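PlzA (Borrelia burgdorferi, PDB 7MIE) binds the bacterial second messenger c-di-GMP through its PilZ domain and probably acts as a receptor in c-di-GMP signalling. Local coordinates at residues 226-236 with 240-251. Residues are numbered along the deposited sequence; the frame is centred on the assembly and turned at random.
With C2E (9,9'-[(2R,3R,3aS,5S,7aR,9R,10R,10aS,12S,14aR)-3,5,10,12-tetrahydroxy-5,12-dioxidooctahydro-2H,7H-difuro[3,2-d:3',2'-j][1,3,7,9,2,8]tetraoxadiphosphacyclododecine-2,9-diyl]bis(2-amino-1,9-dihydro-6H-purin-6-one)), chain C.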
loop_
_atom_site.group_PDB
_atom_site.type_symbol
_atom_site.label_atom_id
_atom_site.label_comp_id
_atom_site.label_asym_id
_atom_site.label_seq_id
_atom_site.Cartn_x
_atom_site.Cartn_y
_atom_site.Cartn_z
ATOM N N ALA A 226 4.537 27.912 -1.002
ATOM C CA ALA A 226 3.635 26.760 -1.257
ATOM C C ALA A 226 2.427 27.222 -2.070
ATOM O O ALA A 226 1.949 28.340 -1.888
ATOM C CB ALA A 226 3.224 26.114 0.047
ATOM N N ILE A 227 1.974 26.354 -2.984
ATOM C CA ILE A 227 0.821 26.584 -3.844
ATOM C C ILE A 227 0.012 25.293 -3.914
ATOM O O ILE A 227 0.581 24.206 -3.789
ATOM C CB ILE A 227 1.247 27.001 -5.265
ATOM C CG1 ILE A 227 2.358 26.097 -5.809
ATOM C CG2 ILE A 227 1.629 28.472 -5.316
ATOM C CD1 ILE A 227 2.220 25.751 -7.276
ATOM N N ASP A 228 -1.300 25.442 -4.135
ATOM C CA ASP A 228 -2.213 24.337 -4.361
ATOM C C ASP A 228 -2.218 24.006 -5.845
ATOM O O ASP A 228 -2.220 24.908 -6.682
ATOM C CB ASP A 228 -3.653 24.719 -4.025
ATOM C CG ASP A 228 -4.075 24.448 -2.592
ATOM O OD1 ASP A 228 -3.216 24.051 -1.768
ATOM O OD2 ASP A 228 -5.270 24.644 -2.305
ATOM N N LEU A 229 -2.253 22.704 -6.163
ATOM C CA LEU A 229 -2.233 22.309 -7.555
ATOM C C LEU A 229 -2.987 21.002 -7.763
ATOM O O LEU A 229 -3.399 20.340 -6.824
ATOM C CB LEU A 229 -0.782 22.214 -8.034
ATOM C CG LEU A 229 0.094 21.235 -7.257
ATOM C CD1 LEU A 229 -0.094 19.818 -7.794
ATOM C CD2 LEU A 229 1.549 21.649 -7.349
ATOM N N ILE A 230 -3.210 20.680 -9.034
ATOM C CA ILE A 230 -3.839 19.432 -9.406
ATOM C C ILE A 230 -2.887 18.764 -10.393
ATOM O O ILE A 230 -2.486 19.359 -11.396
ATOM C CB ILE A 230 -5.271 19.624 -9.962
ATOM C CG1 ILE A 230 -6.223 20.156 -8.885
ATOM C CG2 ILE A 230 -5.790 18.321 -10.550
ATOM C CD1 ILE A 230 -7.453 20.850 -9.415
ATOM N N PHE A 231 -2.443 17.559 -10.019
ATOM C CA PHE A 231 -1.560 16.767 -10.861
ATOM C C PHE A 231 -2.415 15.739 -11.573
ATOM O O PHE A 231 -3.245 15.087 -10.956
ATOM C CB PHE A 231 -0.510 16.089 -9.965
ATOM C CG PHE A 231 0.323 14.985 -10.573
ATOM C CD1 PHE A 231 1.239 15.267 -11.575
ATOM C CD2 PHE A 231 0.241 13.680 -10.093
ATOM C CE1 PHE A 231 2.053 14.261 -12.086
ATOM C CE2 PHE A 231 1.060 12.674 -10.603
ATOM C CZ PHE A 231 1.954 12.973 -11.605
ATOM N N SER A 232 -2.207 15.599 -12.885
ATOM C CA SER A 232 -3.020 14.656 -13.618
ATOM C C SER A 232 -2.232 14.023 -14.753
ATOM O O SER A 232 -1.235 14.573 -15.252
ATOM C CB SER A 232 -4.305 15.330 -14.122
ATOM O OG SER A 232 -3.997 16.232 -15.169
ATOM N N PHE A 233 -2.693 12.834 -15.128
ATOM C CA PHE A 233 -2.160 12.164 -16.301
ATOM C C PHE A 233 -3.216 11.241 -16.895
ATOM O O PHE A 233 -4.125 10.786 -16.208
ATOM C CB PHE A 233 -0.925 11.338 -15.933
ATOM C CG PHE A 233 -1.093 10.472 -14.704
ATOM C CD1 PHE A 233 -0.804 10.972 -13.436
ATOM C CD2 PHE A 233 -1.479 9.142 -14.814
ATOM C CE1 PHE A 233 -0.926 10.159 -12.312
ATOM C CE2 PHE A 233 -1.593 8.331 -13.690
ATOM C CZ PHE A 233 -1.312 8.839 -12.438
ATOM N N GLU A 234 -3.044 10.919 -18.180
ATOM C CA GLU A 234 -4.012 10.087 -18.877
ATOM C C GLU A 234 -3.954 8.703 -18.261
ATOM O O GLU A 234 -2.875 8.198 -17.951
ATOM C CB GLU A 234 -3.687 10.014 -20.371
ATOM C CG GLU A 234 -3.814 11.351 -21.082
ATOM C CD GLU A 234 -5.070 11.572 -21.914
ATOM O OE1 GLU A 234 -5.006 12.386 -22.859
ATOM O OE2 GLU A 234 -6.119 10.960 -21.603
ATOM N N PHE A 235 -5.134 8.134 -18.045
ATOM C CA PHE A 235 -5.254 6.828 -17.430
ATOM C C PHE A 235 -6.622 6.265 -17.793
ATOM O O PHE A 235 -7.602 7.012 -17.828
ATOM C CB PHE A 235 -5.063 6.938 -15.915
ATOM C CG PHE A 235 -4.869 5.624 -15.197
ATOM C CD1 PHE A 235 -3.754 4.835 -15.436
ATOM C CD2 PHE A 235 -5.812 5.173 -14.284
ATOM C CE1 PHE A 235 -3.589 3.626 -14.780
ATOM C CE2 PHE A 235 -5.635 3.971 -13.614
ATOM C CZ PHE A 235 -4.522 3.200 -13.863
ATOM N N ILE A 236 -6.641 4.953 -18.061
ATOM C CA ILE A 236 -7.799 4.184 -18.493
ATOM C C ILE A 236 -8.905 5.106 -19.030
ATOM O O ILE A 236 -9.823 5.434 -18.245
ATOM C CB ILE A 236 -8.268 3.209 -17.388
ATOM C CG1 ILE A 236 -7.110 2.348 -16.874
ATOM C CG2 ILE A 236 -9.427 2.345 -17.872
ATOM C CD1 ILE A 236 -6.231 1.747 -17.965
ATOM N N ILE A 240 -6.549 10.788 -14.593
ATOM C CA ILE A 240 -6.579 10.761 -13.126
ATOM C C ILE A 240 -6.120 12.122 -12.614
ATOM O O ILE A 240 -5.129 12.665 -13.094
ATOM C CB ILE A 240 -5.691 9.636 -12.556
ATOM C CG1 ILE A 240 -6.347 8.268 -12.747
ATOM C CG2 ILE A 240 -5.374 9.871 -11.080
ATOM C CD1 ILE A 240 -5.783 7.191 -11.850
ATOM N N PHE A 241 -6.881 12.679 -11.675
ATOM C CA PHE A 241 -6.632 13.982 -11.092
ATOM C C PHE A 241 -6.334 13.784 -9.610
ATOM O O PHE A 241 -7.094 13.117 -8.900
ATOM C CB PHE A 241 -7.850 14.897 -11.251
ATOM C CG PHE A 241 -8.197 15.173 -12.692
ATOM C CD1 PHE A 241 -7.593 16.212 -13.384
ATOM C CD2 PHE A 241 -9.086 14.353 -13.369
ATOM C CE1 PHE A 241 -7.870 16.426 -14.730
ATOM C CE2 PHE A 241 -9.380 14.578 -14.707
ATOM C CZ PHE A 241 -8.771 15.612 -15.384
ATOM N N ILE A 242 -5.229 14.394 -9.171
ATOM C CA ILE A 242 -4.835 14.322 -7.768
ATOM C C ILE A 242 -4.503 15.720 -7.285
ATOM O O ILE A 242 -3.586 16.370 -7.779
ATOM C CB ILE A 242 -3.610 13.393 -7.576
ATOM C CG1 ILE A 242 -3.784 12.094 -8.367
ATOM C CG2 ILE A 242 -3.367 13.140 -6.092
ATOM C CD1 ILE A 242 -2.562 11.198 -8.370
ATOM N N GLU A 243 -5.204 16.134 -6.225
ATOM C CA GLU A 243 -4.956 17.424 -5.605
ATOM C C GLU A 243 -3.770 17.303 -4.657
ATOM O O GLU A 243 -3.611 16.287 -3.980
ATOM C CB GLU A 243 -6.228 17.859 -4.874
ATOM C CG GLU A 243 -7.423 17.917 -5.823
ATOM C CD GLU A 243 -8.734 18.354 -5.167
ATOM O OE1 GLU A 243 -8.679 19.299 -4.361
ATOM O OE2 GLU A 243 -9.799 17.717 -5.433
ATOM N N GLY A 244 -2.949 18.348 -4.635
ATOM C CA GLY A 244 -1.750 18.357 -3.812
ATOM C C GLY A 244 -1.195 19.767 -3.622
ATOM O O GLY A 244 -1.811 20.754 -4.027
ATOM N N LYS A 245 -0.033 19.838 -2.967
ATOM C CA LYS A 245 0.650 21.081 -2.639
ATOM C C LYS A 245 2.117 20.947 -3.016
ATOM O O LYS A 245 2.686 19.855 -2.962
ATOM C CB LYS A 245 0.530 21.364 -1.137
ATOM C CG LYS A 245 -0.906 21.558 -0.666
ATOM C CD LYS A 245 -1.046 22.031 0.765
ATOM C CE LYS A 245 -2.477 22.010 1.269
ATOM N NZ LYS A 245 -3.469 22.119 0.171
ATOM N N SER A 246 2.721 22.068 -3.398
ATOM C CA SER A 246 4.130 22.092 -3.747
ATOM C C SER A 246 4.974 21.961 -2.481
ATOM O O SER A 246 4.555 22.394 -1.407
ATOM C CB SER A 246 4.470 23.323 -4.533
ATOM O OG SER A 246 4.262 24.462 -3.706
ATOM N N LYS A 247 6.127 21.290 -2.596
ATOM C CA LYS A 247 7.020 21.099 -1.456
ATOM C C LYS A 247 8.444 21.518 -1.796
ATOM O O LYS A 247 9.198 21.935 -0.931
ATOM C CB LYS A 247 7.106 19.637 -1.005
ATOM C CG LYS A 247 5.906 19.135 -0.223
ATOM C CD LYS A 247 5.598 19.986 0.994
ATOM C CE LYS A 247 4.336 19.543 1.695
ATOM N NZ LYS A 247 4.318 20.007 3.102
ATOM N N SER A 248 8.851 21.347 -3.045
ATOM C CA SER A 248 10.183 21.791 -3.382
ATOM C C SER A 248 10.140 22.347 -4.789
ATOM O O SER A 248 9.348 21.891 -5.611
ATOM C CB SER A 248 11.187 20.661 -3.259
ATOM O OG SER A 248 11.130 19.859 -4.432
ATOM N N LEU A 249 10.961 23.371 -5.019
ATOM C CA LEU A 249 11.207 23.900 -6.346
ATOM C C LEU A 249 12.696 24.211 -6.452
ATOM O O LEU A 249 13.306 24.708 -5.501
ATOM C CB LEU A 249 10.349 25.155 -6.578
ATOM C CG LEU A 249 9.939 25.428 -8.027
ATOM C CD1 LEU A 249 8.937 26.565 -8.109
ATOM C CD2 LEU A 249 11.133 25.725 -8.923
ATOM N N SER A 250 13.269 23.882 -7.615
ATOM C CA SER A 250 14.684 24.086 -7.878
ATOM C C SER A 250 14.918 24.117 -9.386
ATOM O O SER A 250 14.194 23.465 -10.139
ATOM C CB SER A 250 15.508 23.024 -7.205
ATOM O OG SER A 250 15.213 21.754 -7.754
ATOM N N VAL A 251 15.926 24.892 -9.810
ATOM C CA VAL A 251 16.155 25.167 -11.221
ATOM C C VAL A 251 17.453 24.483 -11.662
ATOM O O VAL A 251 17.378 23.687 -12.618
ATOM C CB VAL A 251 16.188 26.683 -11.497
ATOM C CG1 VAL A 251 15.618 27.012 -12.873
ATOM C CG2 VAL A 251 15.442 27.460 -10.419
HETATM P P1 C2E C . 6.843 16.629 3.405
HETATM O O2P C2E C . 7.862 17.520 2.838
HETATM O O1P C2E C . 5.557 17.177 3.972
HETATM O "O5'" C2E C . 6.356 15.750 2.150
HETATM C "C5'" C2E C . 5.235 14.871 2.339
HETATM C "C4'" C2E C . 5.234 13.821 1.252
HETATM O "O4'" C2E C . 5.189 14.463 -0.041
HETATM C "C3'" C2E C . 6.490 12.948 1.177
HETATM O "O3'" C2E C . 6.335 11.900 2.128
HETATM C "C2'" C2E C . 6.275 12.348 -0.239
HETATM O "O2'" C2E C . 5.237 11.389 -0.195
HETATM C "C1'" C2E C . 5.722 13.565 -1.000
HETATM N N9 C2E C . 6.754 14.250 -1.762
HETATM C C8 C2E C . 7.349 15.471 -1.542
HETATM N N7 C2E C . 8.248 15.777 -2.438
HETATM C C5 C2E C . 8.269 14.660 -3.280
HETATM C C6 C2E C . 9.063 14.385 -4.417
HETATM O O6 C2E C . 9.983 15.082 -4.871
HETATM N N1 C2E C . 8.756 13.124 -4.958
HETATM C C2 C2E C . 7.795 12.259 -4.474
HETATM N N2 C2E C . 7.627 11.076 -5.104
HETATM N N3 C2E C . 7.050 12.510 -3.404
HETATM C C4 C2E C . 7.347 13.727 -2.870
HETATM P P11 C2E C . 7.666 11.088 2.569
HETATM O O21 C2E C . 7.134 9.964 3.391
HETATM O O11 C2E C . 8.410 10.747 1.306
HETATM O O5A C2E C . 8.512 12.205 3.371
HETATM C C5A C2E C . 8.034 12.492 4.709
HETATM C C4A C2E C . 8.720 13.735 5.202
HETATM O O4A C2E C . 10.143 13.500 5.317
HETATM C C3A C2E C . 8.608 14.929 4.252
HETATM O O3A C2E C . 7.331 15.524 4.473
HETATM C C2A C2E C . 9.812 15.755 4.696
HETATM O O2A C2E C . 9.567 16.461 5.904
HETATM C C1A C2E C . 10.844 14.639 4.904
HETATM N N91 C2E C . 11.671 14.358 3.746
HETATM C C81 C2E C . 11.608 13.263 2.909
HETATM N N71 C2E C . 12.502 13.326 1.955
HETATM C C51 C2E C . 13.201 14.515 2.180
HETATM C C61 C2E C . 14.290 15.110 1.479
HETATM O O61 C2E C . 14.919 14.708 0.492
HETATM N N11 C2E C . 14.680 16.310 2.067
HETATM C C21 C2E C . 14.077 16.904 3.147
HETATM N N21 C2E C . 14.606 18.074 3.544
HETATM N N31 C2E C . 13.089 16.337 3.841
HETATM C C41 C2E C . 12.688 15.152 3.282
#
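The F241 ring meets I230 CG2 at its edge, in plane, with F241 CD1 4.0 Å from I230 CG2, while S232 CB comes at it obliquely. I240 CB lies over one face of the F233 ring, and I242 CD1 touches the F231 ring at its edge, 4.1 Å from F231 CD2. F231 CG stands anti to the backbone N (chi1 167°), which lays its ring alongside the I242 side chain, both pointing the same way. These pairs dress the two faces of an antiparallel beta hairpin: F231, F233, I240 and I242 on one, I230, S232, F241 and E243 on the other. Backbone bonds join L229 with G244, F231 with I242 and F233 with I240 in both directions. Past L229 and G244, at the end away from the turn, S246 N donates to I227 O, while I227 N donates to S246 OG, 3.1 Å, so a serine hydroxyl accepts in place of a backbone carbonyl. On the face of I230, K245 NZ forms a salt bridge with D228 OD1 at 2.7 Å, meeting it on the syn side and 31° out of the carboxylate plane. K247 carries the strand to the ligand: bent at chi2 (-55°), it offers NZ to phosphate oxygen O1P of c-di-GMP in a weak bond of 3.2 Å. K247 and S248 form a classic beta bulge against G263. Strand 189-193 flanks strand 228-233, strand 260-266 flanks strand 240-250, and helix 273-283 packs on F233 and I242 through Y275.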